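Local atomic coordinates of succinate-semialdehyde dehydrogenase (Streptococcus pyogenes MGAS1882, PDB entry 4OGD), a protein that probably oxidises succinic semialdehyde to succinate with NADP+ as cofactor, as a member of the aldehyde dehydrogenase family. Residues D240-D245 with T391-N396. Numbering follows the deposited sequence.
Sequences DDADWD and TIFSSN
Asp241 binds the serine pair Ser394-Ser395 through both its backbone and its carboxylate. Its carbonyl oxygen takes two hydrogen bonds from Ser395: the hydroxyl OG donates to Asp241 O in the carbonyl plane at 2.6 Å, while Ser395 N reaches the same Asp241 O at 3.0 Å from above that plane. Serine suits this place because, with OG between its own backbone N and carbonyl carbon (chi1 63°), hydroxyl and amide converge on one acceptor. Ser394 OG donates to Asp241 OD1 at 2.7 Å, meeting it from above the carboxylate plane, and accepts from Asn396 N at 3.2 Å in an ST turn, so this short side chain works both ways. The other carboxylate oxygen, OD2, bonds to His399 ND1. Asn396 and Asp243 are N-caps, short side chains whose acceptor oxygens reach first-turn N-H groups that lack a helical partner: Asn396 OD1 accepts from His399 N, and Asp243 OD1 from Gln246 N and, weakly, Asp245 N. Ala242, small enough for a close approach, sets CB at the edge of the Phe393 ring, 4.1 Å from CD1. The contact thus joins the loops leaving neighbouring parallel strands of one sheet, from strand 235-238 into helix 244-256, whose Leu247 and Val250 pack on Phe393, and from strand 391-393 into helix 397-406.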
loop_
_atom_site.group_PDB
_atom_site.type_symbol
_atom_site.label_atom_id
_atom_site.label_comp_id
_atom_site.label_asym_id
_atom_site.label_seq_id
_atom_site.Cartn_x
_atom_site.Cartn_y
_atom_site.Cartn_z
ATOM N N ASP A 240 23.857 20.722 -19.432
ATOM C CA ASP A 240 24.776 21.562 -20.198
ATOM C C ASP A 240 24.748 23.041 -19.809
ATOM O O ASP A 240 25.620 23.814 -20.215
ATOM C CB ASP A 240 24.547 21.378 -21.711
ATOM C CG ASP A 240 23.132 21.741 -22.158
ATOM O OD1 ASP A 240 22.320 22.220 -21.340
ATOM O OD2 ASP A 240 22.825 21.552 -23.353
ATOM N N ASP A 241 23.748 23.432 -19.023
ATOM C CA ASP A 241 23.619 24.818 -18.569
ATOM C C ASP A 241 23.712 24.945 -17.046
ATOM O O ASP A 241 23.202 25.904 -16.462
ATOM C CB ASP A 241 22.316 25.443 -19.080
ATOM C CG ASP A 241 21.091 24.630 -18.714
ATOM O OD1 ASP A 241 21.226 23.676 -17.916
ATOM O OD2 ASP A 241 19.987 24.945 -19.223
ATOM N N ALA A 242 24.358 23.974 -16.409
ATOM C CA ALA A 242 24.559 24.008 -14.960
ATOM C C ALA A 242 25.359 25.234 -14.532
ATOM O O ALA A 242 26.260 25.672 -15.246
ATOM C CB ALA A 242 25.256 22.745 -14.487
ATOM N N ASP A 243 25.018 25.776 -13.367
ATOM C CA ASP A 243 25.814 26.825 -12.736
ATOM C C ASP A 243 26.895 26.144 -11.902
ATOM O O ASP A 243 26.603 25.557 -10.858
ATOM C CB ASP A 243 24.919 27.702 -11.851
ATOM C CG ASP A 243 25.667 28.877 -11.222
ATOM O OD1 ASP A 243 26.822 28.705 -10.784
ATOM O OD2 ASP A 243 25.082 29.978 -11.154
ATOM N N TRP A 244 28.142 26.229 -12.357
ATOM C CA TRP A 244 29.241 25.489 -11.737
ATOM C C TRP A 244 29.716 26.072 -10.403
ATOM O O TRP A 244 30.316 25.369 -9.587
ATOM C CB TRP A 244 30.397 25.335 -12.731
ATOM C CG TRP A 244 30.109 24.255 -13.714
ATOM C CD1 TRP A 244 29.201 24.297 -14.734
ATOM C CD2 TRP A 244 30.683 22.945 -13.737
ATOM N NE1 TRP A 244 29.189 23.094 -15.402
ATOM C CE2 TRP A 244 30.091 22.249 -14.809
ATOM C CE3 TRP A 244 31.640 22.292 -12.956
ATOM C CZ2 TRP A 244 30.429 20.931 -15.120
ATOM C CZ3 TRP A 244 31.980 20.989 -13.269
ATOM C CH2 TRP A 244 31.377 20.322 -14.341
ATOM N N ASP A 245 29.433 27.349 -10.177
ATOM C CA ASP A 245 29.738 27.974 -8.891
ATOM C C ASP A 245 28.800 27.417 -7.831
ATOM O O ASP A 245 29.220 27.031 -6.737
ATOM C CB ASP A 245 29.560 29.492 -8.980
ATOM C CG ASP A 245 30.698 30.173 -9.719
ATOM O OD1 ASP A 245 31.870 29.878 -9.406
ATOM O OD2 ASP A 245 30.420 31.000 -10.614
ATOM N N THR A 391 19.074 14.515 -8.403
ATOM C CA THR A 391 19.260 15.951 -8.546
ATOM C C THR A 391 19.354 16.310 -10.008
ATOM O O THR A 391 19.960 15.571 -10.781
ATOM C CB THR A 391 20.555 16.386 -7.850
ATOM O OG1 THR A 391 20.394 16.264 -6.432
ATOM C CG2 THR A 391 20.935 17.837 -8.201
ATOM N N ILE A 392 18.731 17.417 -10.394
ATOM C CA ILE A 392 18.970 17.985 -11.717
ATOM C C ILE A 392 19.624 19.347 -11.528
ATOM O O ILE A 392 19.060 20.223 -10.859
ATOM C CB ILE A 392 17.675 18.166 -12.533
ATOM C CG1 ILE A 392 16.859 16.869 -12.612
ATOM C CG2 ILE A 392 18.011 18.703 -13.924
ATOM C CD1 ILE A 392 17.596 15.702 -13.231
ATOM N N PHE A 393 20.820 19.510 -12.094
ATOM C CA PHE A 393 21.550 20.771 -12.011
ATOM C C PHE A 393 21.488 21.513 -13.337
ATOM O O PHE A 393 22.049 21.070 -14.345
ATOM C CB PHE A 393 23.002 20.544 -11.568
ATOM C CG PHE A 393 23.394 21.396 -10.408
ATOM C CD1 PHE A 393 23.857 22.688 -10.610
ATOM C CD2 PHE A 393 23.248 20.931 -9.112
ATOM C CE1 PHE A 393 24.198 23.486 -9.544
ATOM C CE2 PHE A 393 23.585 21.725 -8.042
ATOM C CZ PHE A 393 24.057 23.010 -8.260
ATOM N N SER A 394 20.779 22.639 -13.326
ATOM C CA SER A 394 20.531 23.431 -14.522
ATOM C C SER A 394 20.151 24.858 -14.148
ATOM O O SER A 394 19.344 25.074 -13.240
ATOM C CB SER A 394 19.405 22.807 -15.349
ATOM O OG SER A 394 19.035 23.664 -16.424
ATOM N N SER A 395 20.719 25.834 -14.852
ATOM C CA SER A 395 20.406 27.234 -14.567
ATOM C C SER A 395 19.104 27.686 -15.220
ATOM O O SER A 395 18.664 28.820 -15.023
ATOM C CB SER A 395 21.551 28.149 -15.003
ATOM O OG SER A 395 21.742 28.075 -16.402
ATOM N N ASN A 396 18.486 26.814 -16.011
ATOM C CA ASN A 396 17.192 27.138 -16.596
ATOM C C ASN A 396 16.114 26.324 -15.898
ATOM O O ASN A 396 16.125 25.097 -15.964
ATOM C CB ASN A 396 17.186 26.866 -18.101
ATOM C CG ASN A 396 15.885 27.283 -18.759
ATOM O OD1 ASN A 396 14.870 26.590 -18.664
ATOM N ND2 ASN A 396 15.905 28.427 -19.432
#